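Local structure of aspartate aminotransferase, mitochondrial (Trypanosoma brucei brucei, 4W5K) at residues Phe46-Val51 with Lys311-Arg316; Asp109-Phe114 with Asn236-Gln241; Leu257-Ala262 with Lys268-Gln273. The protein probably catalyses the pyridoxal-phosphate-dependent transfer of the amino group of aspartate to 2-oxoglutarate, working as a homodimer. The protein carries 1 engineered substitution. All blocks are in the same frame, centred on the assembly; numbering follows the deposited sequence.

Contact 1 spans the sequence most widely, joining residues 46-51 to the long helix 300-331, and both other contacts are nested inside the loop it closes. Contacts 2 and 3 follow one another along the chain and share the mixed sheet that carries neighbouring strands 238-242 and 255-260. Their centres lie about 8 Å apart, and they touch: L110 CD2 comes to 3.5 Å from I259 CD1. Contact 1 is remote from both, its centre about 31 Å from that of contact 2 and 33 Å from that of contact 3. The paired contacts thus pack helix 264-282 and residues 111-114 against one side of the sheet, whereas contact 1 ties the N-terminal region to helix 300-331.

Contact 1 of 3, residues Phe46-Val51 with Lys311-Arg316; sequences FVLECV and KQMSSR
The ring of F46 and the side chain of M313 cross obliquely, with the sulfur at the ring's edge. Two measurements place the sulfur there: M313 SD is 5.0 Å from the centroid of the F46 ring, and its direction lies 85° off the ring normal. M313 SD sits level with the F46 CD2-CE2 bond, 3.9 Å from each atom. M313 CG reaches the same rim, 3.8 Å from F46 CE2, but obliquely. F46 presents this rim because its CG is anti to the backbone N (chi1 172°), on a CB already directed toward the helix. The chain of M313 runs extended as far as the sulfur and then bends (chi3 -69°), which brings CE to 4.2 Å from L48 CD2, a looser apolar touch. L48 CA sits 4.2 Å above one face of the F46 ring, displaced toward the rim. L48 is the N-cap residue of helix 49-52, and the carboxylate of E309, one turn before M313, accepts hydrogen bonds from the E49 and C50 amides. Y38 and F215 pack on M313 as well. The arrangement is an edge-on Met-aromatic contact, here joining the N-terminal region to the aminotransferase's long helix 300-331.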
# COMPACT_ATOMS: atom_id res chain seq x y z
N PHE A 46 -21.01 -6.05 -4.96
CA PHE A 46 -21.62 -5.15 -5.94
C PHE A 46 -20.57 -4.31 -6.61
O PHE A 46 -19.98 -3.42 -6.00
CB PHE A 46 -22.69 -4.27 -5.25
CG PHE A 46 -23.24 -3.18 -6.13
CD1 PHE A 46 -23.85 -3.49 -7.34
CD2 PHE A 46 -23.21 -1.86 -5.71
CE1 PHE A 46 -24.37 -2.49 -8.15
CE2 PHE A 46 -23.73 -0.85 -6.51
CZ PHE A 46 -24.31 -1.17 -7.74
N VAL A 47 -20.28 -4.64 -7.86
CA VAL A 47 -19.36 -3.84 -8.67
C VAL A 47 -20.19 -2.80 -9.41
O VAL A 47 -21.11 -3.16 -10.15
CB VAL A 47 -18.58 -4.71 -9.69
CG1 VAL A 47 -17.65 -3.83 -10.52
CG2 VAL A 47 -17.78 -5.79 -8.98
N LEU A 48 -19.89 -1.53 -9.19
CA LEU A 48 -20.68 -0.45 -9.77
C LEU A 48 -20.58 -0.40 -11.30
O LEU A 48 -19.50 -0.64 -11.87
CB LEU A 48 -20.24 0.90 -9.18
CG LEU A 48 -20.78 1.27 -7.79
CD1 LEU A 48 -20.21 0.36 -6.69
CD2 LEU A 48 -20.47 2.71 -7.47
N GLU A 49 -21.70 -0.09 -11.95
CA GLU A 49 -21.69 0.01 -13.41
C GLU A 49 -20.73 1.10 -13.88
O GLU A 49 -20.04 0.94 -14.87
CB GLU A 49 -23.09 0.26 -13.95
CG GLU A 49 -24.05 -0.89 -13.68
CD GLU A 49 -23.66 -2.14 -14.42
OE1 GLU A 49 -23.35 -2.02 -15.63
OE2 GLU A 49 -23.62 -3.22 -13.81
N CYS A 50 -20.68 2.21 -13.14
CA CYS A 50 -19.74 3.27 -13.50
C CYS A 50 -18.28 2.79 -13.41
O CYS A 50 -17.44 3.21 -14.20
CB CYS A 50 -19.94 4.52 -12.64
SG CYS A 50 -19.72 4.33 -10.89
N VAL A 51 -17.99 1.90 -12.47
CA VAL A 51 -16.65 1.34 -12.35
C VAL A 51 -16.35 0.38 -13.52
O VAL A 51 -15.25 0.38 -14.07
CB VAL A 51 -16.49 0.65 -10.96
CG1 VAL A 51 -15.20 -0.13 -10.86
CG2 VAL A 51 -16.51 1.73 -9.85
N LYS A 311 -26.97 6.58 -4.56
CA LYS A 311 -28.30 6.66 -4.00
C LYS A 311 -28.94 5.27 -3.91
O LYS A 311 -29.67 4.99 -2.96
CB LYS A 311 -29.18 7.62 -4.80
CG LYS A 311 -28.85 9.09 -4.52
CD LYS A 311 -29.78 10.05 -5.24
CE LYS A 311 -29.22 11.47 -5.24
NZ LYS A 311 -29.03 12.03 -3.87
N GLN A 312 -28.68 4.40 -4.89
CA GLN A 312 -29.20 3.04 -4.80
C GLN A 312 -28.65 2.32 -3.57
O GLN A 312 -29.42 1.68 -2.86
CB GLN A 312 -28.85 2.22 -6.06
CG GLN A 312 -29.56 2.67 -7.31
CD GLN A 312 -29.06 1.98 -8.59
OE1 GLN A 312 -27.94 1.45 -8.64
NE2 GLN A 312 -29.88 2.01 -9.62
N MET A 313 -27.34 2.42 -3.32
CA MET A 313 -26.73 1.78 -2.15
C MET A 313 -27.28 2.37 -0.84
O MET A 313 -27.71 1.63 0.06
CB MET A 313 -25.20 1.90 -2.20
CG MET A 313 -24.59 1.04 -3.29
SD MET A 313 -22.77 1.13 -3.25
CE MET A 313 -22.53 2.83 -3.78
N SER A 314 -27.28 3.69 -0.74
CA SER A 314 -27.67 4.35 0.51
C SER A 314 -29.15 4.12 0.78
O SER A 314 -29.54 3.89 1.93
CB SER A 314 -27.35 5.86 0.47
OG SER A 314 -28.14 6.54 -0.49
N SER A 315 -29.98 4.14 -0.26
CA SER A 315 -31.41 3.89 -0.11
C SER A 315 -31.69 2.46 0.35
O SER A 315 -32.62 2.21 1.14
CB SER A 315 -32.16 4.16 -1.41
OG SER A 315 -32.24 5.55 -1.68
N ARG A 316 -30.91 1.50 -0.15
CA ARG A 316 -31.16 0.11 0.24
C ARG A 316 -30.85 -0.09 1.71
O ARG A 316 -31.60 -0.76 2.42
CB ARG A 316 -30.35 -0.91 -0.58
CG ARG A 316 -30.87 -2.34 -0.36
CD ARG A 316 -30.00 -3.42 -1.02
NE ARG A 316 -28.83 -3.78 -0.21
CZ ARG A 316 -28.87 -4.51 0.90
NH1 ARG A 316 -27.75 -4.80 1.55
NH2 ARG A 316 -30.04 -4.97 1.38

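Contact 2 of 3, residues Asp109-Phe114 with Asn236-Gln241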
# COMPACT_ATOMS: atom_id res chain seq x y z
N ASP A 109 1.41 10.13 10.94
CA ASP A 109 2.86 10.25 10.90
C ASP A 109 3.33 11.66 10.53
O ASP A 109 4.48 12.03 10.82
CB ASP A 109 3.46 9.23 9.89
CG ASP A 109 3.60 7.82 10.47
OD1 ASP A 109 3.80 7.70 11.69
OD2 ASP A 109 3.56 6.83 9.70
N LEU A 110 2.47 12.44 9.88
CA LEU A 110 2.80 13.80 9.47
C LEU A 110 2.53 14.83 10.59
O LEU A 110 3.07 15.93 10.55
CB LEU A 110 1.99 14.20 8.24
CG LEU A 110 2.44 15.51 7.59
CD1 LEU A 110 3.86 15.37 7.01
CD2 LEU A 110 1.43 15.93 6.53
N LEU A 111 1.74 14.46 11.59
CA LEU A 111 1.22 15.47 12.52
C LEU A 111 2.31 16.28 13.23
O LEU A 111 2.10 17.48 13.48
CB LEU A 111 0.31 14.83 13.59
CG LEU A 111 -1.02 14.30 13.03
CD1 LEU A 111 -1.86 13.67 14.10
CD2 LEU A 111 -1.81 15.43 12.36
N ASN A 112 3.46 15.67 13.50
CA ASN A 112 4.46 16.42 14.27
C ASN A 112 5.17 17.48 13.43
O ASN A 112 5.93 18.27 13.98
CB ASN A 112 5.49 15.48 14.93
CG ASN A 112 6.31 14.69 13.94
OD1 ASN A 112 6.14 14.80 12.75
ND2 ASN A 112 7.21 13.88 14.46
N ARG A 113 4.86 17.56 12.15
CA ARG A 113 5.32 18.67 11.30
C ARG A 113 4.54 19.95 11.55
O ARG A 113 5.00 21.03 11.21
CB ARG A 113 5.18 18.29 9.81
CG ARG A 113 6.35 17.56 9.21
CD ARG A 113 6.94 16.46 10.07
NE ARG A 113 8.26 16.12 9.54
CZ ARG A 113 9.18 15.38 10.14
NH1 ARG A 113 8.96 14.83 11.33
NH2 ARG A 113 10.35 15.18 9.54
N PHE A 114 3.34 19.85 12.14
CA PHE A 114 2.58 21.07 12.31
C PHE A 114 1.73 21.14 13.58
O PHE A 114 1.11 22.16 13.83
CB PHE A 114 1.71 21.32 11.07
CG PHE A 114 0.67 20.25 10.79
CD1 PHE A 114 0.99 19.12 10.06
CD2 PHE A 114 -0.65 20.42 11.23
CE1 PHE A 114 0.03 18.13 9.77
CE2 PHE A 114 -1.63 19.44 10.95
CZ PHE A 114 -1.30 18.30 10.22
N ASN A 236 -5.33 24.52 10.48
CA ASN A 236 -5.04 23.22 9.87
C ASN A 236 -6.16 22.23 10.11
O ASN A 236 -6.53 21.99 11.27
CB ASN A 236 -3.74 22.62 10.42
CG ASN A 236 -2.55 23.54 10.25
OD1 ASN A 236 -2.12 24.21 11.19
ND2 ASN A 236 -2.00 23.58 9.04
N LEU A 237 -6.68 21.66 9.02
CA LEU A 237 -7.62 20.54 9.03
C LEU A 237 -7.02 19.34 8.28
O LEU A 237 -6.41 19.51 7.23
CB LEU A 237 -8.94 20.96 8.36
CG LEU A 237 -9.83 19.84 7.80
CD1 LEU A 237 -10.56 19.12 8.94
CD2 LEU A 237 -10.85 20.41 6.80
N ILE A 238 -7.18 18.13 8.83
CA ILE A 238 -6.73 16.91 8.16
C ILE A 238 -7.96 16.11 7.74
O ILE A 238 -8.90 16.01 8.53
CB ILE A 238 -5.84 16.03 9.06
CG1 ILE A 238 -4.71 16.86 9.67
CG2 ILE A 238 -5.26 14.83 8.27
CD1 ILE A 238 -4.87 17.07 11.13
N VAL A 239 -7.94 15.56 6.53
CA VAL A 239 -9.05 14.71 6.09
C VAL A 239 -8.50 13.41 5.50
O VAL A 239 -7.67 13.46 4.59
CB VAL A 239 -9.92 15.39 5.01
CG1 VAL A 239 -11.11 14.47 4.65
CG2 VAL A 239 -10.45 16.74 5.51
N ALA A 240 -8.94 12.26 6.03
CA ALA A 240 -8.62 10.95 5.47
C ALA A 240 -9.83 10.50 4.69
O ALA A 240 -10.91 10.33 5.26
CB ALA A 240 -8.29 9.94 6.57
N GLN A 241 -9.65 10.35 3.38
CA GLN A 241 -10.77 10.12 2.47
C GLN A 241 -10.67 8.73 1.84
O GLN A 241 -9.71 8.42 1.14
CB GLN A 241 -10.79 11.24 1.40
CG GLN A 241 -11.79 11.08 0.29
CD GLN A 241 -11.70 12.21 -0.72
OE1 GLN A 241 -10.60 12.72 -0.98
NE2 GLN A 241 -12.83 12.57 -1.33
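F114 and L111 meet I238 through apolar contacts. F114 CZ is 3.7 Å from I238 CG1, which lies at the ring edge, in its plane. L111 CD2 is 3.7 Å from I238 CD1, and that same methyl is 3.9 Å from F114 CZ, so both residues converge on one isoleucine branch. F114 CG sits between its backbone N and carbonyl carbon (chi1 62°), swinging the ring across to the strand.

The second kind is ring against amide. The side chains of F114 and N236 lie alongside each other, pointing opposite ways, with F114 CD2 3.8 Å from N236 CG and ring and amide planes 45° apart. N236 CB also lies 3.9 Å from F114 CD2 and F114 CE2, so the contact is van der Waals and the planes are not stacked. The amide has its polar partner elsewhere, N236 ND2 donating to S260 O on strand 255-260.

In the backbone, F114 N donates a hydrogen bond to L111 O, which also lies 3.9 Å above the rim of one F114 ring face. The chemistry implies van der Waals cohesion between residues 111-114 and the strand, while hydrogen bonds stay within 109-114 or run to flanking strands 205-210 and 255-260.

Contact 3 of 3, residues Leu257-Ala262 with Lys268-Gln273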
# COMPACT_ATOMS: atom_id res chain seq x y z
N LEU A 257 -5.44 11.75 1.20
CA LEU A 257 -5.18 12.51 2.41
C LEU A 257 -5.07 13.98 2.06
O LEU A 257 -4.45 14.33 1.07
CB LEU A 257 -3.88 12.00 3.06
CG LEU A 257 -3.31 12.84 4.20
CD1 LEU A 257 -4.27 12.82 5.39
CD2 LEU A 257 -1.99 12.23 4.61
N HIS A 258 -5.66 14.86 2.89
CA HIS A 258 -5.65 16.30 2.64
C HIS A 258 -5.29 17.01 3.93
O HIS A 258 -5.86 16.66 4.97
CB HIS A 258 -7.03 16.80 2.17
CG HIS A 258 -7.60 16.00 1.03
ND1 HIS A 258 -7.15 16.12 -0.27
CD2 HIS A 258 -8.60 15.09 1.01
CE1 HIS A 258 -7.85 15.31 -1.04
NE2 HIS A 258 -8.73 14.67 -0.29
N ILE A 259 -4.35 17.94 3.88
CA ILE A 259 -4.06 18.81 5.02
C ILE A 259 -4.12 20.27 4.59
O ILE A 259 -3.34 20.73 3.76
CB ILE A 259 -2.66 18.55 5.66
CG1 ILE A 259 -2.44 17.06 5.97
CG2 ILE A 259 -2.48 19.47 6.90
CD1 ILE A 259 -1.67 16.32 4.85
N SER A 260 -5.02 21.04 5.19
CA SER A 260 -5.05 22.47 4.90
C SER A 260 -4.00 23.21 5.70
O SER A 260 -3.62 22.79 6.79
CB SER A 260 -6.43 23.06 5.18
OG SER A 260 -6.73 23.04 6.57
N THR A 261 -3.51 24.30 5.12
CA THR A 261 -2.46 25.11 5.71
C THR A 261 -2.73 26.58 5.44
O THR A 261 -3.70 26.94 4.77
CB THR A 261 -1.07 24.76 5.14
OG1 THR A 261 -0.97 25.21 3.78
CG2 THR A 261 -0.81 23.27 5.21
N ALA A 262 -1.87 27.45 5.95
CA ALA A 262 -2.08 28.87 5.75
C ALA A 262 -1.75 29.38 4.34
O ALA A 262 -2.14 30.49 3.99
CB ALA A 262 -1.28 29.66 6.78
N LYS A 268 3.11 23.14 0.08
CA LYS A 268 4.19 22.51 -0.67
C LYS A 268 5.20 21.86 0.26
O LYS A 268 5.65 20.74 -0.01
CB LYS A 268 4.91 23.52 -1.56
CG LYS A 268 4.08 24.07 -2.71
CD LYS A 268 4.90 25.15 -3.42
CE LYS A 268 4.03 26.27 -4.00
NZ LYS A 268 3.45 25.93 -5.33
N ARG A 269 5.55 22.55 1.35
CA ARG A 269 6.48 21.95 2.31
C ARG A 269 5.87 20.67 2.91
O ARG A 269 6.59 19.70 3.11
CB ARG A 269 6.85 22.93 3.44
CG ARG A 269 7.46 24.24 2.98
CD ARG A 269 8.93 24.13 2.55
NE ARG A 269 9.38 25.41 1.99
CZ ARG A 269 10.61 25.91 2.11
NH1 ARG A 269 11.55 25.26 2.78
NH2 ARG A 269 10.89 27.08 1.55
N LEU A 270 4.56 20.65 3.18
CA LEU A 270 3.96 19.42 3.70
C LEU A 270 3.92 18.31 2.64
O LEU A 270 4.09 17.13 2.97
CB LEU A 270 2.54 19.68 4.26
CG LEU A 270 2.47 20.40 5.61
CD1 LEU A 270 1.02 20.35 6.14
CD2 LEU A 270 3.41 19.80 6.62
N VAL A 271 3.68 18.65 1.37
CA VAL A 271 3.64 17.59 0.34
C VAL A 271 5.03 16.95 0.23
O VAL A 271 5.14 15.74 0.07
CB VAL A 271 3.16 18.11 -1.04
CG1 VAL A 271 3.39 17.07 -2.16
CG2 VAL A 271 1.67 18.43 -0.99
N SER A 272 6.09 17.74 0.34
CA SER A 272 7.43 17.16 0.33
C SER A 272 7.62 16.22 1.51
O SER A 272 8.30 15.19 1.40
CB SER A 272 8.49 18.26 0.37
OG SER A 272 8.40 19.06 -0.79
N GLN A 273 7.07 16.60 2.66
CA GLN A 273 7.21 15.76 3.84
C GLN A 273 6.36 14.50 3.71
O GLN A 273 6.73 13.45 4.24
CB GLN A 273 6.84 16.54 5.11
CG GLN A 273 7.88 17.58 5.51
CD GLN A 273 9.24 16.98 5.88
OE1 GLN A 273 9.33 16.05 6.69
NE2 GLN A 273 10.29 17.52 5.27
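This is an apolar strand-against-helix contact within a beta-alpha unit, in which strand 255-260 is followed almost at once by helix 264-282 folding back over the sheet. The mixed sheet belongs to the fold type I core of the pyridoxal-phosphate aminotransferases, and the contact itself lies away from the cofactor and substrate sites. The connection is short: five residues separate the two segments. The nearest CA pair across them, I259 and L270, is 8.2 Å apart, a spacing bridged entirely by side chains.

Strand 255-260 is an interior strand. I259 bonds through its backbone to A93 on one neighbour, while H258 and S260 bond to V239 and L237 on the other. I259 and T261, two residues apart, both direct their CB toward the helix, whereas S260 between them points away, and its OG accepts a hydrogen bond from the amide of L237.

L270 is the helix residue that answers them, and it accounts for 60 of the 105 Å² buried in the contact. Its side chain crosses that of I259 at about a right angle but runs antiparallel alongside that of T261. L110 and F114 also cover I259. The orientation of T261 follows from its torsion: OG1 occupies the position between the backbone N and the carbonyl carbon (chi1 71°), where it has a weak hydrogen bond with S263 N, and the methyl is left to face the helix. A single methyl, L270 CD1, consequently makes both closest approaches, 3.7 Å to I259 CG2 and 3.6 Å to T261 CG2.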